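Local coordinates for Sodium/calcium exchanger membrane region domain-containing protein (Archaeoglobus fulgidus, PDB 4KPP) that probably exchanges protons for calcium ions across the membrane, as a member of the sodium/calcium exchanger family, at residues Leu18-Leu21 with Ile22-Phe26; Ala32-Gln35 with Thr36-Gly40; Ala216-Thr219 with Ile220-Val224. One frame throughout, in Å; residues are numbered along the deposited sequence.

Contact 1 (Leu18-Leu21 with Ile22-Phe26); sequences LPWL and ISLAF. With OLA (oleic acid), chain F.
Between L18 and A25 the backbone follows alpha-helical i to i+4 bonding, with I22 N donating to L18 O at 2.7 Å and 166°, and with W20 O and L21 O accepting from L24 N and A25 N. This short helix, 18-25, ends at A25, F26 being the first residue to leave helical torsions. One rung is slack: S23 N reaches P19 O weakly, at 3.4 Å. S23 OG also bonds to P19 O, at 2.5 Å, from a direction close to that of the carbonyl bond. Because OG lies beside its own backbone N (chi1 -58°), it is turned back toward the preceding turn; it is also hydrogen-bonded to H30 NE2. On another side of the helix W20 carries the main apolar contact. L24 CG sits over one indole face, 4.0 Å from the centroid of the five-membered ring of W20 and 29° off its normal, a CH-pi contact. L24 CD2 comes to 3.7 Å from W20 CZ2. The indole NE1 is bonded to M222 O. With an alanine at W20, L24 would probably lose the flat surface under its CG, and the M222 carbonyl would be left without its indole donor. Oleic acid lies by the last turn, its C3 3.3 Å from L24 O. At the first turn, I22 CD1 rests 3.9 Å from L18 CB.

Contact 2 (Ala32-Gln35 with Thr36-Gly40); sequences ALTQ and TLLSG
A32 and T36, joined by two bonds to one carbonyl, belong to the first turns of helix 32-60, which is predicted to span the membrane from about this point. The evidence for regular alpha-helix is the run of four backbone bonds: T36 N, L37 N, L38 N and S39 N donate to A32 O, L33 O, T34 O and Q35 O in turn. The straightest is L38 N to T34 O, with 170° at the hydrogen and a length of 3.0 Å. Two of these acceptors are gripped twice. T36 OG1 adds a bond of 2.9 Å to A32 O, coming from above the carbonyl plane, 37° out of it, while T36 N approaches from the opposite face. The hydroxyl can do this because OG1 stands anti to the carbonyl carbon of T36 (chi1 -55°), beside its own N. One turn on, S39 OG repeats the pattern at 2.5 Å from Q35 O, again across the carbonyl plane from its own N-H. Although set between the N and the carbonyl carbon of S39, this OG still comes back to Q35 O. On the surface, L33 CG meets L37 CD1 at 4.1 Å. The Q35 chain is extended beyond CG, and its NE2 is bonded to A226 O of helix 224-237. That helix also lends F227, which packs on both T36 and S39, and W20 of helix 18-25 touches S39. Since T36 OG1 and S39 OG are both bonded within their own helix, these buried hydroxyls are satisfied locally, which is consistent with their lying against aromatic side chains.

Contact 3 (Ala216-Thr219 with Ile220-Val224); sequences AGFT and ILMSV
F218 and M222 meet at the C-terminal end of helix 202-221, where the chain turns toward helix 224-237. Two regular bonds, I220 N to A216 O at 3.0 Å and L221 N to G217 O, carry the helix up to this point. M222 is the first residue to leave helical torsions, and its N-H is accordingly shared: it bonds to F218 O at a bent 139° and weakly to T219 O at 3.2 Å. The two side chains form a Met-aromatic contact. M222 CG lies over one face of the F218 ring, 3.7 Å from the centroid and 19° off the normal, which makes a CH-pi contact. The sulfur is farther away and oblique, with M222 SD 4.7 Å from the F218 centroid. F218 CG is anti to its backbone N (chi1 170°), which puts the ring beside the M222 side chain. The same two residues also touch a bound oleic acid. I220 O, in the last turn, accepts from both S223 N and V224 N. S223 occupies the N-cap position of helix 224-237, yet its OG makes no capping bond; it turns back to T219 O at 2.6 Å, above the carbonyl plane. T219 CG2 lies 3.9 Å from S223 OG, whereas T219 OG1 is bonded to F215 O, one turn earlier.

The three contacts lie together on one side of the chain's centre, the centre of contact 1 about 12 Å from those of contacts 2 and 3, which are about 14 Å apart. W20 is the shared piece: from contact 1 its CD1 packs 3.1 Å from S223 OG of contact 3, while its CB packs 3.5 Å from L38 O of contact 2. Contacts 2 and 3 come from different sodium/calcium exchanger regions of the chain and touch where S39 CB approaches S223 O at 3.7 Å. Oleic acid borders contacts 1 and 3, but its nearest approach to the Q35 side chain is about 12 Å. All three lie away from the calcium site of I330, D333, K335 and E340.

Contact 1 (Leu18-Leu21 with Ile22-Phe26)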
loop_
_atom_site.group_PDB
_atom_site.type_symbol
_atom_site.label_atom_id
_atom_site.label_comp_id
_atom_site.label_asym_id
_atom_site.label_seq_id
_atom_site.Cartn_x
_atom_site.Cartn_y
_atom_site.Cartn_z
ATOM N N LEU A 18 -5.615 21.527 9.197
ATOM C CA LEU A 18 -6.177 22.464 10.169
ATOM C C LEU A 18 -7.671 22.297 10.500
ATOM O O LEU A 18 -8.039 22.372 11.672
ATOM C CB LEU A 18 -5.871 23.912 9.763
ATOM C CG LEU A 18 -4.689 24.618 10.442
ATOM C CD1 LEU A 18 -3.599 23.643 10.886
ATOM C CD2 LEU A 18 -4.118 25.702 9.535
ATOM N N PRO A 19 -8.535 22.084 9.485
ATOM C CA PRO A 19 -9.956 21.950 9.835
ATOM C C PRO A 19 -10.208 20.850 10.862
ATOM O O PRO A 19 -11.018 21.035 11.774
ATOM C CB PRO A 19 -10.612 21.603 8.497
ATOM C CG PRO A 19 -9.736 22.252 7.481
ATOM C CD PRO A 19 -8.337 22.111 8.022
ATOM N N TRP A 20 -9.497 19.733 10.736
ATOM C CA TRP A 20 -9.614 18.667 11.720
ATOM C C TRP A 20 -8.840 18.956 13.007
ATOM O O TRP A 20 -9.347 18.718 14.102
ATOM C CB TRP A 20 -9.196 17.313 11.142
ATOM C CG TRP A 20 -9.270 16.230 12.168
ATOM C CD1 TRP A 20 -8.236 15.471 12.639
ATOM C CD2 TRP A 20 -10.437 15.811 12.888
ATOM N NE1 TRP A 20 -8.690 14.593 13.595
ATOM C CE2 TRP A 20 -10.037 14.783 13.768
ATOM C CE3 TRP A 20 -11.781 16.198 12.868
ATOM C CZ2 TRP A 20 -10.935 14.140 14.621
ATOM C CZ3 TRP A 20 -12.671 15.555 13.717
ATOM C CH2 TRP A 20 -12.243 14.537 14.579
ATOM N N LEU A 21 -7.619 19.468 12.876
ATOM C CA LEU A 21 -6.785 19.759 14.043
ATOM C C LEU A 21 -7.392 20.838 14.938
ATOM O O LEU A 21 -7.355 20.732 16.166
ATOM C CB LEU A 21 -5.367 20.151 13.621
ATOM C CG LEU A 21 -4.450 18.992 13.221
ATOM C CD1 LEU A 21 -3.071 19.499 12.826
ATOM C CD2 LEU A 21 -4.348 17.968 14.344
ATOM N N ILE A 22 -7.944 21.876 14.319
ATOM C CA ILE A 22 -8.631 22.928 15.057
ATOM C C ILE A 22 -9.852 22.356 15.773
ATOM O O ILE A 22 -10.118 22.688 16.930
ATOM C CB ILE A 22 -9.049 24.078 14.120
ATOM C CG1 ILE A 22 -7.807 24.815 13.615
ATOM C CG2 ILE A 22 -10.004 25.034 14.822
ATOM C CD1 ILE A 22 -8.058 25.697 12.410
ATOM N N SER A 23 -10.578 21.479 15.082
ATOM C CA SER A 23 -11.747 20.820 15.655
ATOM C C SER A 23 -11.368 19.973 16.867
ATOM O O SER A 23 -12.115 19.906 17.842
ATOM C CB SER A 23 -12.446 19.949 14.608
ATOM O OG SER A 23 -12.848 20.718 13.489
ATOM N N LEU A 24 -10.209 19.325 16.799
ATOM C CA LEU A 24 -9.702 18.555 17.930
ATOM C C LEU A 24 -9.329 19.476 19.087
ATOM O O LEU A 24 -9.638 19.190 20.245
ATOM C CB LEU A 24 -8.482 17.729 17.523
ATOM C CG LEU A 24 -8.710 16.381 16.838
ATOM C CD1 LEU A 24 -7.375 15.744 16.483
ATOM C CD2 LEU A 24 -9.526 15.458 17.732
ATOM N N ALA A 25 -8.659 20.579 18.765
ATOM C CA ALA A 25 -8.190 21.518 19.778
ATOM C C ALA A 25 -9.339 22.072 20.614
ATOM O O ALA A 25 -9.220 22.215 21.832
ATOM C CB ALA A 25 -7.406 22.652 19.131
ATOM N N PHE A 26 -10.454 22.370 19.955
ATOM C CA PHE A 26 -11.608 22.947 20.634
ATOM C C PHE A 26 -12.633 21.904 21.054
ATOM O O PHE A 26 -13.714 22.248 21.533
ATOM C CB PHE A 26 -12.266 24.011 19.757
ATOM C CG PHE A 26 -11.552 25.328 19.777
ATOM C CD1 PHE A 26 -11.795 26.245 20.786
ATOM C CD2 PHE A 26 -10.631 25.646 18.794
ATOM C CE1 PHE A 26 -11.137 27.459 20.812
ATOM C CE2 PHE A 26 -9.969 26.860 18.815
ATOM C CZ PHE A 26 -10.222 27.767 19.825
HETATM C C3 OLA F . -7.576 17.198 21.856
HETATM C C4 OLA F . -6.148 17.728 21.822
HETATM C C5 OLA F . -5.486 17.444 20.478
HETATM C C6 OLA F . -5.481 18.685 19.593
HETATM C C7 OLA F . -4.146 18.828 18.871
HETATM C C8 OLA F . -3.864 20.283 18.519
#

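Contact 2 (Ala32-Gln35 with Thr36-Gly40)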
loop_
_atom_site.group_PDB
_atom_site.type_symbol
_atom_site.label_atom_id
_atom_site.label_comp_id
_atom_site.label_asym_id
_atom_site.label_seq_id
_atom_site.Cartn_x
_atom_site.Cartn_y
_atom_site.Cartn_z
ATOM N N ALA A 32 -21.379 12.458 11.658
ATOM C CA ALA A 32 -20.608 11.350 11.090
ATOM C C ALA A 32 -19.876 11.663 9.780
ATOM O O ALA A 32 -18.657 11.515 9.697
ATOM C CB ALA A 32 -21.503 10.125 10.917
ATOM N N LEU A 33 -20.619 12.092 8.763
ATOM C CA LEU A 33 -20.034 12.339 7.450
ATOM C C LEU A 33 -18.969 13.435 7.476
ATOM O O LEU A 33 -17.884 13.269 6.918
ATOM C CB LEU A 33 -21.117 12.677 6.422
ATOM C CG LEU A 33 -20.597 12.922 5.003
ATOM C CD1 LEU A 33 -19.884 11.678 4.482
ATOM C CD2 LEU A 33 -21.710 13.352 4.051
ATOM N N THR A 34 -19.277 14.554 8.121
ATOM C CA THR A 34 -18.339 15.672 8.157
ATOM C C THR A 34 -17.084 15.341 8.971
ATOM O O THR A 34 -15.987 15.791 8.636
ATOM C CB THR A 34 -19.009 16.979 8.640
ATOM O OG1 THR A 34 -18.227 17.569 9.684
ATOM C CG2 THR A 34 -20.406 16.705 9.155
ATOM N N GLN A 35 -17.244 14.537 10.019
ATOM C CA GLN A 35 -16.091 14.040 10.766
ATOM C C GLN A 35 -15.181 13.220 9.858
ATOM O O GLN A 35 -13.959 13.320 9.941
ATOM C CB GLN A 35 -16.522 13.200 11.970
ATOM C CG GLN A 35 -15.356 12.472 12.636
ATOM C CD GLN A 35 -15.737 11.775 13.928
ATOM O OE1 GLN A 35 -16.131 12.415 14.904
ATOM N NE2 GLN A 35 -15.610 10.455 13.943
ATOM N N THR A 36 -15.789 12.419 8.990
ATOM C CA THR A 36 -15.051 11.575 8.055
ATOM C C THR A 36 -14.289 12.415 7.040
ATOM O O THR A 36 -13.112 12.170 6.774
ATOM C CB THR A 36 -15.998 10.631 7.289
ATOM O OG1 THR A 36 -16.780 9.878 8.221
ATOM C CG2 THR A 36 -15.210 9.676 6.402
ATOM N N LEU A 37 -14.975 13.402 6.473
ATOM C CA LEU A 37 -14.378 14.288 5.482
ATOM C C LEU A 37 -13.181 15.058 6.043
ATOM O O LEU A 37 -12.110 15.072 5.441
ATOM C CB LEU A 37 -15.432 15.257 4.938
ATOM C CG LEU A 37 -16.613 14.586 4.232
ATOM C CD1 LEU A 37 -17.691 15.598 3.863
ATOM C CD2 LEU A 37 -16.132 13.835 3.000
ATOM N N LEU A 38 -13.370 15.689 7.198
ATOM C CA LEU A 38 -12.323 16.503 7.808
ATOM C C LEU A 38 -11.123 15.680 8.276
ATOM O O LEU A 38 -9.977 16.027 7.989
ATOM C CB LEU A 38 -12.889 17.333 8.963
ATOM C CG LEU A 38 -13.870 18.443 8.570
ATOM C CD1 LEU A 38 -14.261 19.281 9.781
ATOM C CD2 LEU A 38 -13.302 19.323 7.456
ATOM N N SER A 39 -11.386 14.591 8.990
ATOM C CA SER A 39 -10.317 13.724 9.477
ATOM C C SER A 39 -9.630 13.032 8.309
ATOM O O SER A 39 -8.413 12.827 8.326
ATOM C CB SER A 39 -10.860 12.690 10.465
ATOM O OG SER A 39 -11.875 11.909 9.860
ATOM N N GLY A 40 -10.420 12.682 7.297
ATOM C CA GLY A 40 -9.897 12.115 6.068
ATOM C C GLY A 40 -9.074 13.121 5.282
ATOM O O GLY A 40 -8.063 12.766 4.671
#

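Contact 3 (Ala216-Thr219 with Ile220-Val224)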
loop_
_atom_site.group_PDB
_atom_site.type_symbol
_atom_site.label_atom_id
_atom_site.label_comp_id
_atom_site.label_asym_id
_atom_site.label_seq_id
_atom_site.Cartn_x
_atom_site.Cartn_y
_atom_site.Cartn_z
ATOM N N ALA A 216 3.195 15.372 10.577
ATOM C CA ALA A 216 2.314 14.557 9.750
ATOM C C ALA A 216 1.971 13.247 10.452
ATOM O O ALA A 216 0.823 12.801 10.423
ATOM C CB ALA A 216 2.949 14.292 8.402
ATOM N N GLY A 217 2.972 12.641 11.085
ATOM C CA GLY A 217 2.773 11.416 11.836
ATOM C C GLY A 217 1.835 11.627 13.009
ATOM O O GLY A 217 0.981 10.785 13.287
ATOM N N PHE A 218 1.994 12.757 13.695
ATOM C CA PHE A 218 1.099 13.128 14.786
ATOM C C PHE A 218 -0.328 13.302 14.279
ATOM O O PHE A 218 -1.278 12.810 14.889
ATOM C CB PHE A 218 1.580 14.416 15.456
ATOM C CG PHE A 218 0.592 15.010 16.423
ATOM C CD1 PHE A 218 0.443 14.479 17.696
ATOM C CD2 PHE A 218 -0.174 16.109 16.066
ATOM C CE1 PHE A 218 -0.460 15.029 18.590
ATOM C CE2 PHE A 218 -1.081 16.661 16.957
ATOM C CZ PHE A 218 -1.221 16.120 18.218
ATOM N N THR A 219 -0.465 14.000 13.156
ATOM C CA THR A 219 -1.770 14.262 12.563
ATOM C C THR A 219 -2.510 12.975 12.207
ATOM O O THR A 219 -3.689 12.821 12.521
ATOM C CB THR A 219 -1.638 15.146 11.314
ATOM O OG1 THR A 219 -1.193 16.449 11.704
ATOM C CG2 THR A 219 -2.971 15.268 10.596
ATOM N N ILE A 220 -1.810 12.051 11.558
ATOM C CA ILE A 220 -2.394 10.763 11.199
ATOM C C ILE A 220 -2.912 10.006 12.426
ATOM O O ILE A 220 -4.041 9.513 12.428
ATOM C CB ILE A 220 -1.388 9.893 10.417
ATOM C CG1 ILE A 220 -1.136 10.502 9.036
ATOM C CG2 ILE A 220 -1.893 8.466 10.284
ATOM C CD1 ILE A 220 -0.169 9.714 8.178
ATOM N N LEU A 221 -2.093 9.933 13.472
ATOM C CA LEU A 221 -2.476 9.222 14.690
ATOM C C LEU A 221 -3.658 9.882 15.405
ATOM O O LEU A 221 -4.416 9.215 16.109
ATOM C CB LEU A 221 -1.280 9.082 15.639
ATOM C CG LEU A 221 -0.068 8.329 15.073
ATOM C CD1 LEU A 221 1.094 8.320 16.060
ATOM C CD2 LEU A 221 -0.445 6.912 14.659
ATOM N N MET A 222 -3.812 11.191 15.217
ATOM C CA MET A 222 -4.922 11.931 15.816
ATOM C C MET A 222 -6.140 11.987 14.897
ATOM O O MET A 222 -7.118 12.667 15.199
ATOM C CB MET A 222 -4.490 13.355 16.180
ATOM C CG MET A 222 -3.355 13.430 17.188
ATOM S SD MET A 222 -3.820 12.811 18.818
ATOM C CE MET A 222 -5.107 13.978 19.250
ATOM N N SER A 223 -6.085 11.261 13.785
ATOM C CA SER A 223 -7.147 11.329 12.786
ATOM C C SER A 223 -7.788 9.982 12.429
ATOM O O SER A 223 -8.967 9.930 12.075
ATOM C CB SER A 223 -6.625 12.001 11.513
ATOM O OG SER A 223 -6.181 13.321 11.777
ATOM N N VAL A 224 -7.020 8.900 12.513
ATOM C CA VAL A 224 -7.488 7.608 12.002
ATOM C C VAL A 224 -8.719 7.044 12.704
ATOM O O VAL A 224 -9.592 6.477 12.054
ATOM C CB VAL A 224 -6.376 6.533 11.992
ATOM C CG1 VAL A 224 -5.450 6.746 10.805
ATOM C CG2 VAL A 224 -5.610 6.528 13.313
#